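Local coordinates for protein glycerophosphoryl diester phosphodiesterase (Agrobacterium tumefaciens str. C58, PDB 3KS6) that belongs to the glycerophosphoryl diester phosphodiesterase family, has a TIM-barrel type of fold and holds a magnesium ion at an acidic site, at residues A[51-56]-A[61-66]; A[71-76]-A[88-93]; A[195-200]-A[205-210]; A[143-148]-A[156-161]. All blocks are in the same frame, centred on the assembly; numbering follows the deposited sequence.

Interaction 1: residues A[51-56]-A[61-66]; sequences DPTLDA and TGAIVD
Asp-55 grips Thr-61 and Gly-62 with its two carboxylate oxygens. Its CG stands anti to its carbonyl carbon, beside the backbone N (chi1 -55°), which carries the carboxylate across to 61-66. Asp-55 OD1 takes Gly-62 N at 3.0 Å on its syn side, somewhat out of the carboxylate plane. Asp-55 OD2 accepts from Thr-61 OG1 at 2.9 Å, the hydroxyl standing above that plane. The CB of Thr-61 leads away from 51-56, but OG1 swings back because it lies opposite the backbone N (chi1 -178°).

The backbones add one antiparallel bridge, a non-hydrogen-bonded pair of Thr-53 and Ala-63, flanked by Leu-54 N to Gly-62 O (3.0 Å) and Ile-64 N to Pro-52 O (2.9 Å). The bridge joins two parts of the long excursion between strand 46-48 and helix 69-74, probably part of the insertion that family members carry on the TIM barrel. A water donates to Pro-52 O and accepts from Val-65 N.

On the buried side Leu-54 and Ile-64 meet at nearly a right angle, Leu-54 CD2 against Ile-64 CG1 at 3.7 Å. The CD1 of Ile-64 also rests on Asp-51 O at 3.6 Å. His-49 touches both side chains, and His-39 touches Ile-64.

Interaction 2: residues A[71-76]-A[88-93]; sequences KVKTAT and LEELCA
Lys-73 and Glu-90 form a salt bridge between helix 69-74 and helix 88-95, two helices on the periphery of a TIM-barrel type of fold. The backbones themselves stay well apart, their closest CA atoms, those of Lys-73 and Glu-90, being 12.3 Å from each other, and the span is made by side chains alone; only 72 Å² is buried.

The lysine chain leaves CB toward the other helix. Its first torsion lays CG next to the backbone N, and the chain bends once, about the CB-CG bond (chi2 -85°). From there CD and CE run out nearly straight. Lys-73 CE is the first atom to come near the acid, 3.6 Å from Glu-90 OE1 and slightly farther from OE2. At the tip, Lys-73 NZ donates to Glu-90 OE1 at 2.7 Å on the syn lone pair, with OE2 of the same carboxylate 3.4 Å away. NZ has a second partner in the carbonyl O of Pro-85.

Glu-90 arrives from the opposite direction, extended beyond CG. Its OE1 also accepts from the backbone N of Thr-87, three residues back at the start of helix 88-95, a bond like one half of a capping box. This second bond helps to orient the carboxylate that Lys-73 meets. The inner sides of the helices are apolar: Val-72 touches Val-47, and Leu-91 touches Val-48 and Phe-102.

Next to Lys-73 in the chain, Thr-74 gives two bonds to Lys-71 O, from Thr-74 N at 2.9 Å and from Thr-74 OG1 at 2.6 Å, the hydroxyl lying in the carbonyl plane.

Interaction 3: residues A[195-200]-A[205-210]; sequences GLMAQV and LDFGCW
In the beta-alpha-beta unit of strand 184-188, helix 194-202 and strand 206-210, Phe-207 is the side chain that Leu-196, Met-197 and Val-200 of the helix close around. The helix and strand segments run in roughly opposite directions, at 147°, with axes 8.1 Å apart at closest approach.

Phe-207 CG lies anti to its backbone N (chi1 -178°), which sends the ring toward the helix. Met-197, a selenomethionine, lies over one ring face, offset toward its rim: Met-197 CB sits 3.9 Å from the Phe-207 ring centroid and 23° off the normal, a CH-pi contact. The extended chain then carries Met-197 SE past the rim to 5.1 Å from the Phe-207 centroid, an oblique Met-aromatic approach. Two branches meet the ring edge, Leu-196 CD2 at 3.8 Å from Phe-207 CE1 and Val-200 CG1 at 3.9 Å from Phe-207 CD1. Val-200 CG1 also packs on Leu-205 CB at 3.7 Å. The turn between the elements is held by Leu-205 N donating to Val-200 O at 3.3 Å.

Val-187, Ala-192 and Val-226 touch the Phe-207 side chain from outside the two segments. Asp-206 points the other way and pairs with Lys-227. Such an apolar layer between an outer helix and a strand of the parallel barrel sheet is characteristic of the TIM barrel.

Interaction 4: residues A[143-148]-A[156-161]; sequences ASMDEL and RLWLVS
Helix segment 143-148 lies almost exactly antiparallel to strand 156-160, at 178° with the axes 9.4 Å apart, and Met-145 and Trp-158 are the closest residues along the two backbones. Together with strand 135-139 they make a beta-alpha-beta unit of the TIM barrel, the helix covering the outer side of the sheet.

Met-145, a selenomethionine, carries much of the contact on the helix side. A chi1 of -61° sets its CG beside the backbone N, and further bends at chi2 and chi3 fold the chain back on itself. The residue has two conformers, and its SE and CG contacts are those of one of them, hence less certain. In it Met-145 SE rests 3.5 Å from Leu-157 O and 5.5 Å from the centroid of the five-membered ring of Trp-158, an oblique Met-aromatic contact. Met-145 CG comes to 4.1 Å from Trp-158 CD1. The indole NE1 donates to Phe-140 O, outside the two segments, and Val-160 CG2 of the same strand segment lies 3.7 Å above one face of the Trp-158 ring.

Leu-157 points away from the helix and touches Ser-138 and Arg-103; its side chain is about 9 Å from the magnesium ion. Arg-156 turns back toward the helix, and its NH1 bonds to Ser-181 O. A water placed between NH1 and Met-145 O is too close to both for its role to be certain. Nearer the backbone than the guanidinium, the aliphatic part of the arginine takes over the packing, with Arg-156 CD lying 3.8 Å from Leu-148 CB.

In the fold
Interactions 3 and 4 are buried and alike in build: each sets a helix against the parallel strand that follows it in a beta-alpha-beta unit, and each uses a selenomethionine against an aromatic ring. They share the sheet and touch directly, Trp-210 CD1 meeting Leu-159 CD2 at 3.6 Å. Interactions 1 and 2 lie on the same side of the chain's centre, about 14 Å apart between centres; Leu-54 CD1 joins them at Ala-75 CB, 4.0 Å away. Here polar chemistry prevails, as backbone and carboxylate bonds in partly buried 51-56/61-66 and as a salt bridge at the surface in 71-76/88-93. Interaction 3 lies across the chain's centre from both, its centre about 33 Å from that of interaction 1.

Interaction 1: residues A[51-56]-A[61-66]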
loop_
_atom_site.group_PDB
_atom_site.type_symbol
_atom_site.label_atom_id
_atom_site.label_comp_id
_atom_site.label_asym_id
_atom_site.label_seq_id
_atom_site.Cartn_x
_atom_site.Cartn_y
_atom_site.Cartn_z
ATOM N N ASP A 51 4.959 -2.503 -10.262
ATOM C CA ASP A 51 6.081 -3.382 -10.611
ATOM C C ASP A 51 7.386 -2.577 -10.749
ATOM O O ASP A 51 7.356 -1.371 -11.022
ATOM C CB ASP A 51 5.843 -4.113 -11.935
ATOM C CG ASP A 51 4.813 -5.215 -11.849
ATOM O OD1 ASP A 51 4.534 -5.748 -10.757
ATOM O OD2 ASP A 51 4.296 -5.544 -12.929
ATOM N N PRO A 52 8.539 -3.238 -10.579
ATOM C CA PRO A 52 9.806 -2.555 -10.773
ATOM C C PRO A 52 10.085 -2.320 -12.254
ATOM O O PRO A 52 11.100 -1.701 -12.590
ATOM C CB PRO A 52 10.822 -3.514 -10.147
ATOM C CG PRO A 52 10.193 -4.857 -10.258
ATOM C CD PRO A 52 8.722 -4.639 -10.140
ATOM N N THR A 53 9.215 -2.839 -13.117
ATOM C CA THR A 53 9.305 -2.652 -14.561
ATOM C C THR A 53 8.012 -2.051 -15.074
ATOM O O THR A 53 6.945 -2.143 -14.452
ATOM C CB THR A 53 9.562 -3.965 -15.309
ATOM O OG1 THR A 53 8.470 -4.852 -15.070
ATOM C CG2 THR A 53 10.904 -4.626 -14.880
ATOM N N LEU A 54 8.114 -1.417 -16.226
ATOM C CA LEU A 54 6.980 -0.765 -16.841
ATOM C C LEU A 54 6.092 -1.682 -17.699
ATOM O O LEU A 54 5.053 -1.258 -18.123
ATOM C CB LEU A 54 7.478 0.412 -17.689
ATOM C CG LEU A 54 8.100 1.630 -16.959
ATOM C CD1 LEU A 54 8.399 2.773 -17.968
ATOM C CD2 LEU A 54 7.212 2.165 -15.820
ATOM N N ASP A 55 6.494 -2.934 -17.914
ATOM C CA ASP A 55 5.873 -3.810 -18.918
ATOM C C ASP A 55 4.370 -4.049 -18.762
ATOM O O ASP A 55 3.629 -3.904 -19.720
ATOM C CB ASP A 55 6.574 -5.172 -18.963
ATOM C CG ASP A 55 8.092 -5.072 -19.209
ATOM O OD1 ASP A 55 8.746 -4.166 -18.687
ATOM O OD2 ASP A 55 8.632 -5.945 -19.923
ATOM N N ALA A 56 3.931 -4.363 -17.546
ATOM C CA ALA A 56 2.564 -4.854 -17.277
ATOM C C ALA A 56 1.475 -3.826 -17.411
ATOM O O ALA A 56 0.374 -4.148 -17.885
ATOM C CB ALA A 56 2.507 -5.486 -15.883
ATOM N N THR A 61 8.685 -0.957 -21.880
ATOM C CA THR A 61 9.268 -2.109 -21.249
ATOM C C THR A 61 10.532 -1.607 -20.575
ATOM O O THR A 61 11.107 -0.589 -21.000
ATOM C CB THR A 61 9.638 -3.173 -22.348
ATOM O OG1 THR A 61 10.177 -4.345 -21.750
ATOM C CG2 THR A 61 10.661 -2.617 -23.264
ATOM N N GLY A 62 10.958 -2.332 -19.546
ATOM C CA GLY A 62 12.194 -2.067 -18.855
ATOM C C GLY A 62 12.064 -1.765 -17.363
ATOM O O GLY A 62 10.995 -1.413 -16.873
ATOM N N ALA A 63 13.180 -1.951 -16.656
ATOM C CA ALA A 63 13.281 -1.654 -15.233
ATOM C C ALA A 63 13.387 -0.164 -14.975
ATOM O O ALA A 63 14.279 0.492 -15.476
ATOM C CB ALA A 63 14.491 -2.369 -14.633
ATOM N N ILE A 64 12.518 0.352 -14.095
ATOM C CA ILE A 64 12.472 1.779 -13.793
ATOM C C ILE A 64 13.851 2.304 -13.327
ATOM O O ILE A 64 14.288 3.382 -13.771
ATOM C CB ILE A 64 11.376 2.069 -12.724
ATOM C CG1 ILE A 64 9.968 1.782 -13.313
ATOM C CG2 ILE A 64 11.506 3.502 -12.149
ATOM C CD1 ILE A 64 8.776 1.755 -12.246
ATOM N N VAL A 65 14.537 1.527 -12.475
ATOM C CA VAL A 65 15.816 1.964 -11.907
ATOM C C VAL A 65 16.917 2.125 -12.975
ATOM O O VAL A 65 17.901 2.799 -12.698
ATOM C CB VAL A 65 16.289 1.021 -10.794
ATOM C CG1 VAL A 65 16.721 -0.315 -11.357
ATOM C CG2 VAL A 65 17.378 1.696 -9.900
ATOM N N ASP A 66 16.748 1.510 -14.153
ATOM C CA ASP A 66 17.698 1.619 -15.268
ATOM C C ASP A 66 17.348 2.784 -16.205
ATOM O O ASP A 66 18.057 3.043 -17.176
ATOM C CB ASP A 66 17.700 0.332 -16.091
ATOM C CG ASP A 66 18.254 -0.857 -15.347
ATOM O OD1 ASP A 66 19.011 -0.674 -14.387
ATOM O OD2 ASP A 66 17.924 -1.994 -15.757
HETATM O O HOH W 1 13.355 -1.053 -11.107
#

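Interaction 2: residues A[71-76]-A[88-93]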
loop_
_atom_site.group_PDB
_atom_site.type_symbol
_atom_site.label_atom_id
_atom_site.label_comp_id
_atom_site.label_asym_id
_atom_site.label_seq_id
_atom_site.Cartn_x
_atom_site.Cartn_y
_atom_site.Cartn_z
ATOM N N LYS A 71 12.433 9.266 -19.566
ATOM C CA LYS A 71 12.060 8.087 -20.323
ATOM C C LYS A 71 10.782 7.489 -19.705
ATOM O O LYS A 71 9.810 7.225 -20.412
ATOM C CB LYS A 71 13.220 7.085 -20.374
ATOM C CG LYS A 71 12.883 5.751 -21.041
ATOM C CD LYS A 71 12.351 5.911 -22.454
ATOM N N VAL A 72 10.766 7.357 -18.381
ATOM C CA VAL A 72 9.571 6.842 -17.683
ATOM C C VAL A 72 8.346 7.671 -18.034
ATOM O O VAL A 72 7.262 7.134 -18.292
ATOM C CB VAL A 72 9.775 6.822 -16.141
ATOM C CG1 VAL A 72 8.449 6.510 -15.410
ATOM C CG2 VAL A 72 10.836 5.827 -15.759
ATOM N N LYS A 73 8.529 8.986 -18.084
ATOM C CA LYS A 73 7.445 9.903 -18.382
ATOM C C LYS A 73 6.911 9.804 -19.800
ATOM O O LYS A 73 5.839 10.317 -20.057
ATOM C CB LYS A 73 7.847 11.351 -18.050
ATOM C CG LYS A 73 7.774 11.674 -16.549
ATOM C CD LYS A 73 6.344 12.082 -16.176
ATOM C CE LYS A 73 6.165 12.404 -14.693
ATOM N NZ LYS A 73 4.710 12.572 -14.436
ATOM N N THR A 74 7.632 9.162 -20.716
ATOM C CA THR A 74 7.080 8.929 -22.046
ATOM C C THR A 74 6.072 7.755 -22.096
ATOM O O THR A 74 5.302 7.642 -23.061
ATOM C CB THR A 74 8.183 8.694 -23.105
ATOM O OG1 THR A 74 8.843 7.443 -22.867
ATOM C CG2 THR A 74 9.206 9.847 -23.077
ATOM N N ALA A 75 6.078 6.891 -21.077
ATOM C CA ALA A 75 5.153 5.768 -21.020
ATOM C C ALA A 75 3.728 6.237 -20.800
ATOM O O ALA A 75 3.497 7.238 -20.137
ATOM C CB ALA A 75 5.544 4.838 -19.892
ATOM N N THR A 76 2.789 5.480 -21.368
ATOM C CA THR A 76 1.362 5.722 -21.252
ATOM C C THR A 76 0.788 4.571 -20.428
ATOM O O THR A 76 1.065 3.403 -20.721
ATOM C CB THR A 76 0.701 5.734 -22.647
ATOM O OG1 THR A 76 1.326 6.731 -23.472
ATOM C CG2 THR A 76 -0.783 6.027 -22.546
ATOM N N LEU A 88 6.597 10.969 -6.912
ATOM C CA LEU A 88 6.117 11.115 -5.545
ATOM C C LEU A 88 5.656 12.580 -5.317
ATOM O O LEU A 88 4.583 12.834 -4.735
ATOM C CB LEU A 88 7.205 10.704 -4.527
ATOM C CG LEU A 88 6.889 10.854 -3.026
ATOM C CD1 LEU A 88 5.573 10.151 -2.619
ATOM C CD2 LEU A 88 8.081 10.384 -2.175
ATOM N N GLU A 89 6.440 13.545 -5.789
ATOM C CA GLU A 89 6.103 14.963 -5.613
ATOM C C GLU A 89 4.728 15.316 -6.178
ATOM O O GLU A 89 3.918 16.045 -5.561
ATOM C CB GLU A 89 7.177 15.844 -6.290
ATOM C CG GLU A 89 6.803 17.332 -6.294
ATOM C CD GLU A 89 7.788 18.242 -7.028
ATOM O OE1 GLU A 89 8.558 17.760 -7.886
ATOM O OE2 GLU A 89 7.756 19.460 -6.726
ATOM N N GLU A 90 4.466 14.825 -7.377
ATOM C CA GLU A 90 3.178 15.057 -8.030
ATOM C C GLU A 90 2.038 14.432 -7.226
ATOM O O GLU A 90 0.972 15.040 -7.091
ATOM C CB GLU A 90 3.221 14.513 -9.447
ATOM C CG GLU A 90 4.128 15.345 -10.354
ATOM C CD GLU A 90 4.521 14.646 -11.686
ATOM O OE1 GLU A 90 4.212 13.460 -11.913
ATOM O OE2 GLU A 90 5.185 15.312 -12.502
ATOM N N LEU A 91 2.271 13.223 -6.689
ATOM C CA LEU A 91 1.298 12.562 -5.804
ATOM C C LEU A 91 1.056 13.397 -4.547
ATOM O O LEU A 91 -0.085 13.628 -4.136
ATOM C CB LEU A 91 1.743 11.126 -5.448
ATOM C CG LEU A 91 0.800 10.283 -4.563
ATOM C CD1 LEU A 91 -0.616 10.089 -5.155
ATOM C CD2 LEU A 91 1.438 8.951 -4.217
ATOM N N CYS A 92 2.130 13.873 -3.940
ATOM C CA CYS A 92 2.016 14.686 -2.726
ATOM C C CYS A 92 1.163 15.935 -2.977
ATOM O O CYS A 92 0.289 16.275 -2.186
ATOM C CB CYS A 92 3.408 15.083 -2.232
ATOM S SG CYS A 92 4.337 13.761 -1.470
ATOM N N ALA A 93 1.371 16.569 -4.128
ATOM C CA ALA A 93 0.569 17.760 -4.497
ATOM C C ALA A 93 -0.921 17.474 -4.549
ATOM O O ALA A 93 -1.756 18.342 -4.229
ATOM C CB ALA A 93 1.039 18.317 -5.832
#

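Interaction 3: residues A[195-200]-A[205-210]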
loop_
_atom_site.group_PDB
_atom_site.type_symbol
_atom_site.label_atom_id
_atom_site.label_comp_id
_atom_site.label_asym_id
_atom_site.label_seq_id
_atom_site.Cartn_x
_atom_site.Cartn_y
_atom_site.Cartn_z
ATOM N N GLY A 195 -9.825 -16.955 13.763
ATOM C CA GLY A 195 -8.763 -17.570 14.561
ATOM C C GLY A 195 -7.421 -16.879 14.347
ATOM O O GLY A 195 -6.677 -16.690 15.293
ATOM N N LEU A 196 -7.082 -16.606 13.098
ATOM C CA LEU A 196 -5.824 -15.892 12.801
ATOM C C LEU A 196 -5.810 -14.514 13.431
ATOM O O LEU A 196 -4.848 -14.128 14.083
ATOM C CB LEU A 196 -5.600 -15.753 11.305
ATOM C CG LEU A 196 -4.276 -15.058 10.928
ATOM C CD1 LEU A 196 -3.112 -15.839 11.494
ATOM C CD2 LEU A 196 -4.153 -14.834 9.405
HETATM N N MSE A 197 -6.880 -13.772 13.247
HETATM C CA MSE A 197 -6.949 -12.444 13.831
HETATM C C MSE A 197 -6.814 -12.464 15.344
HETATM O O MSE A 197 -6.132 -11.621 15.918
HETATM C CB MSE A 197 -8.243 -11.731 13.383
HETATM C CG MSE A 197 -8.454 -10.403 14.044
HETATM SE SE MSE A 197 -10.021 -9.539 13.284
HETATM C CE MSE A 197 -10.226 -8.185 14.600
ATOM N N ALA A 198 -7.474 -13.416 15.995
ATOM C CA ALA A 198 -7.370 -13.580 17.423
ATOM C C ALA A 198 -5.951 -13.884 17.857
ATOM O O ALA A 198 -5.454 -13.286 18.807
ATOM C CB ALA A 198 -8.343 -14.719 17.911
ATOM N N GLN A 199 -5.302 -14.835 17.185
ATOM C CA GLN A 199 -3.938 -15.210 17.541
ATOM C C GLN A 199 -2.980 -14.003 17.425
ATOM O O GLN A 199 -2.119 -13.765 18.316
ATOM C CB GLN A 199 -3.478 -16.361 16.651
ATOM C CG GLN A 199 -2.167 -16.934 17.130
ATOM C CD GLN A 199 -1.711 -18.085 16.321
ATOM O OE1 GLN A 199 -2.441 -18.606 15.489
ATOM N NE2 GLN A 199 -0.468 -18.528 16.589
ATOM N N VAL A 200 -3.136 -13.250 16.334
ATOM C CA VAL A 200 -2.311 -12.073 16.065
ATOM C C VAL A 200 -2.573 -10.981 17.155
ATOM O O VAL A 200 -1.660 -10.447 17.767
ATOM C CB VAL A 200 -2.565 -11.556 14.639
ATOM C CG1 VAL A 200 -1.922 -10.223 14.417
ATOM C CG2 VAL A 200 -2.102 -12.589 13.589
ATOM N N LEU A 205 -0.325 -7.525 18.493
ATOM C CA LEU A 205 -0.140 -6.974 17.169
ATOM C C LEU A 205 -1.429 -6.523 16.550
ATOM O O LEU A 205 -2.481 -7.144 16.784
ATOM C CB LEU A 205 0.455 -8.052 16.250
ATOM C CG LEU A 205 1.813 -8.679 16.595
ATOM C CD1 LEU A 205 2.098 -9.780 15.599
ATOM C CD2 LEU A 205 2.928 -7.634 16.637
ATOM N N ASP A 206 -1.376 -5.469 15.742
ATOM C CA ASP A 206 -2.570 -5.057 15.007
ATOM C C ASP A 206 -2.718 -5.954 13.778
ATOM O O ASP A 206 -1.747 -6.511 13.280
ATOM C CB ASP A 206 -2.509 -3.602 14.542
ATOM C CG ASP A 206 -2.784 -2.599 15.656
ATOM O OD1 ASP A 206 -3.285 -2.997 16.714
ATOM O OD2 ASP A 206 -2.483 -1.406 15.452
ATOM N N PHE A 207 -3.948 -6.082 13.296
ATOM C CA PHE A 207 -4.273 -7.028 12.227
ATOM C C PHE A 207 -5.104 -6.373 11.146
ATOM O O PHE A 207 -6.219 -5.927 11.394
ATOM C CB PHE A 207 -5.062 -8.244 12.790
ATOM C CG PHE A 207 -5.388 -9.312 11.735
ATOM C CD1 PHE A 207 -4.439 -10.281 11.377
ATOM C CD2 PHE A 207 -6.622 -9.346 11.122
ATOM C CE1 PHE A 207 -4.718 -11.240 10.424
ATOM C CE2 PHE A 207 -6.918 -10.320 10.153
ATOM C CZ PHE A 207 -5.959 -11.249 9.793
ATOM N N GLY A 208 -4.588 -6.384 9.927
ATOM C CA GLY A 208 -5.316 -5.907 8.777
ATOM C C GLY A 208 -5.128 -6.768 7.537
ATOM O O GLY A 208 -4.424 -7.786 7.573
ATOM N N CYS A 209 -5.758 -6.357 6.441
ATOM C CA CYS A 209 -5.765 -7.158 5.230
ATOM C C CYS A 209 -5.486 -6.376 3.960
ATOM O O CYS A 209 -5.442 -5.126 3.931
ATOM C CB CYS A 209 -7.090 -7.947 5.096
ATOM S SG CYS A 209 -7.493 -8.944 6.524
ATOM N N TRP A 210 -5.241 -7.125 2.895
ATOM C CA TRP A 210 -5.044 -6.570 1.563
ATOM C C TRP A 210 -5.666 -7.519 0.528
ATOM O O TRP A 210 -6.091 -8.647 0.848
ATOM C CB TRP A 210 -3.561 -6.254 1.260
ATOM C CG TRP A 210 -2.592 -7.326 1.629
ATOM C CD1 TRP A 210 -2.030 -7.515 2.821
ATOM C CD2 TRP A 210 -2.067 -8.349 0.759
ATOM N NE1 TRP A 210 -1.187 -8.613 2.787
ATOM C CE2 TRP A 210 -1.185 -9.125 1.519
ATOM C CE3 TRP A 210 -2.244 -8.665 -0.596
ATOM C CZ2 TRP A 210 -0.522 -10.225 0.989
ATOM C CZ3 TRP A 210 -1.574 -9.734 -1.121
ATOM C CH2 TRP A 210 -0.720 -10.506 -0.336
#

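Interaction 4: residues A[143-148]-A[156-161]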
loop_
_atom_site.group_PDB
_atom_site.type_symbol
_atom_site.label_atom_id
_atom_site.label_comp_id
_atom_site.label_asym_id
_atom_site.label_seq_id
_atom_site.Cartn_x
_atom_site.Cartn_y
_atom_site.Cartn_z
ATOM N N ALA A 143 13.964 -6.934 5.470
ATOM C CA ALA A 143 15.142 -6.069 5.371
ATOM C C ALA A 143 14.708 -4.621 5.330
ATOM O O ALA A 143 15.332 -3.766 5.944
ATOM C CB ALA A 143 15.982 -6.382 4.071
ATOM N N SER A 144 13.656 -4.362 4.546
ATOM C CA SER A 144 13.113 -3.022 4.385
ATOM C C SER A 144 12.378 -2.578 5.663
ATOM O O SER A 144 12.431 -1.415 6.022
ATOM C CB SER A 144 12.203 -2.938 3.150
ATOM O OG SER A 144 12.907 -3.237 1.956
HETATM N N MSE A 145 11.744 -3.505 6.364
HETATM C CA MSE A 145 11.115 -3.178 7.645
HETATM C C MSE A 145 12.175 -2.768 8.663
HETATM O O MSE A 145 11.975 -1.853 9.471
HETATM C CB MSE A 145 10.341 -4.383 8.168
HETATM C CG MSE A 145 9.205 -4.846 7.256
HETATM SE SE MSE A 145 7.759 -3.546 7.050
HETATM C CE MSE A 145 8.391 -2.264 5.968
ATOM N N ASP A 146 13.305 -3.468 8.635
ATOM C CA ASP A 146 14.418 -3.137 9.515
ATOM C C ASP A 146 14.993 -1.758 9.216
ATOM O O ASP A 146 15.317 -0.996 10.120
ATOM C CB ASP A 146 15.503 -4.245 9.474
ATOM C CG ASP A 146 15.048 -5.532 10.128
ATOM O OD1 ASP A 146 13.943 -5.551 10.732
ATOM O OD2 ASP A 146 15.807 -6.542 10.056
ATOM N N GLU A 147 15.117 -1.430 7.945
ATOM C CA GLU A 147 15.572 -0.089 7.552
ATOM C C GLU A 147 14.665 1.024 7.998
ATOM O O GLU A 147 15.117 2.068 8.520
ATOM C CB GLU A 147 15.708 0.002 6.052
ATOM C CG GLU A 147 17.052 -0.370 5.567
ATOM C CD GLU A 147 17.257 0.059 4.121
ATOM O OE1 GLU A 147 16.602 -0.511 3.241
ATOM O OE2 GLU A 147 18.066 0.972 3.882
ATOM N N LEU A 148 13.372 0.808 7.795
ATOM C CA LEU A 148 12.377 1.780 8.240
ATOM C C LEU A 148 12.414 1.964 9.755
ATOM O O LEU A 148 12.293 3.080 10.258
ATOM C CB LEU A 148 10.995 1.360 7.762
ATOM C CG LEU A 148 10.688 1.457 6.277
ATOM C CD1 LEU A 148 9.425 0.648 5.956
ATOM C CD2 LEU A 148 10.496 2.921 5.836
ATOM N N ARG A 156 4.719 1.445 10.901
ATOM C CA ARG A 156 5.125 0.434 9.927
ATOM C C ARG A 156 4.204 -0.783 10.027
ATOM O O ARG A 156 3.746 -1.131 11.135
ATOM C CB ARG A 156 6.554 -0.040 10.210
ATOM C CG ARG A 156 7.651 1.011 10.042
ATOM C CD ARG A 156 8.918 0.684 10.873
ATOM N NE ARG A 156 8.730 0.878 12.330
ATOM C CZ ARG A 156 8.720 -0.092 13.255
ATOM N NH1 ARG A 156 8.965 -1.346 12.940
ATOM N NH2 ARG A 156 8.494 0.209 14.531
ATOM N N LEU A 157 3.967 -1.443 8.892
ATOM C CA LEU A 157 3.265 -2.721 8.895
ATOM C C LEU A 157 3.933 -3.684 7.908
ATOM O O LEU A 157 4.293 -3.291 6.800
ATOM C CB LEU A 157 1.771 -2.583 8.627
ATOM C CG LEU A 157 1.273 -2.346 7.214
ATOM C CD1 LEU A 157 0.983 -3.634 6.499
ATOM C CD2 LEU A 157 0.021 -1.472 7.176
ATOM N N TRP A 158 4.050 -4.935 8.350
ATOM C CA TRP A 158 4.660 -6.008 7.578
ATOM C C TRP A 158 3.587 -6.742 6.814
ATOM O O TRP A 158 2.611 -7.260 7.375
ATOM C CB TRP A 158 5.429 -6.941 8.500
ATOM C CG TRP A 158 6.156 -8.039 7.758
ATOM C CD1 TRP A 158 6.700 -7.978 6.525
ATOM C CD2 TRP A 158 6.405 -9.359 8.254
ATOM N NE1 TRP A 158 7.257 -9.199 6.192
ATOM C CE2 TRP A 158 7.075 -10.062 7.245
ATOM C CE3 TRP A 158 6.126 -10.003 9.466
ATOM C CZ2 TRP A 158 7.491 -11.390 7.410
ATOM C CZ3 TRP A 158 6.516 -11.301 9.619
ATOM C CH2 TRP A 158 7.201 -11.986 8.608
ATOM N N LEU A 159 3.761 -6.754 5.503
ATOM C CA LEU A 159 2.893 -7.488 4.590
ATOM C C LEU A 159 3.383 -8.905 4.515
ATOM O O LEU A 159 4.547 -9.170 4.119
ATOM C CB LEU A 159 2.954 -6.851 3.211
ATOM C CG LEU A 159 2.427 -5.398 3.150
ATOM C CD1 LEU A 159 2.841 -4.708 1.824
ATOM C CD2 LEU A 159 0.923 -5.441 3.318
ATOM N N VAL A 160 2.498 -9.812 4.914
ATOM C CA VAL A 160 2.807 -11.260 5.025
ATOM C C VAL A 160 2.073 -11.998 3.902
ATOM O O VAL A 160 0.824 -12.126 3.904
ATOM C CB VAL A 160 2.379 -11.764 6.398
ATOM C CG1 VAL A 160 2.612 -13.298 6.534
ATOM C CG2 VAL A 160 3.125 -10.995 7.518
ATOM N N SER A 161 2.831 -12.469 2.916
ATOM C CA SER A 161 2.267 -13.147 1.758
ATOM C C SER A 161 1.642 -14.493 2.136
ATOM O O SER A 161 2.034 -15.100 3.143
ATOM C CB SER A 161 3.345 -13.403 0.717
ATOM O OG SER A 161 4.315 -14.287 1.261
HETATM O O HOH W 2 9.998 -2.305 10.948
#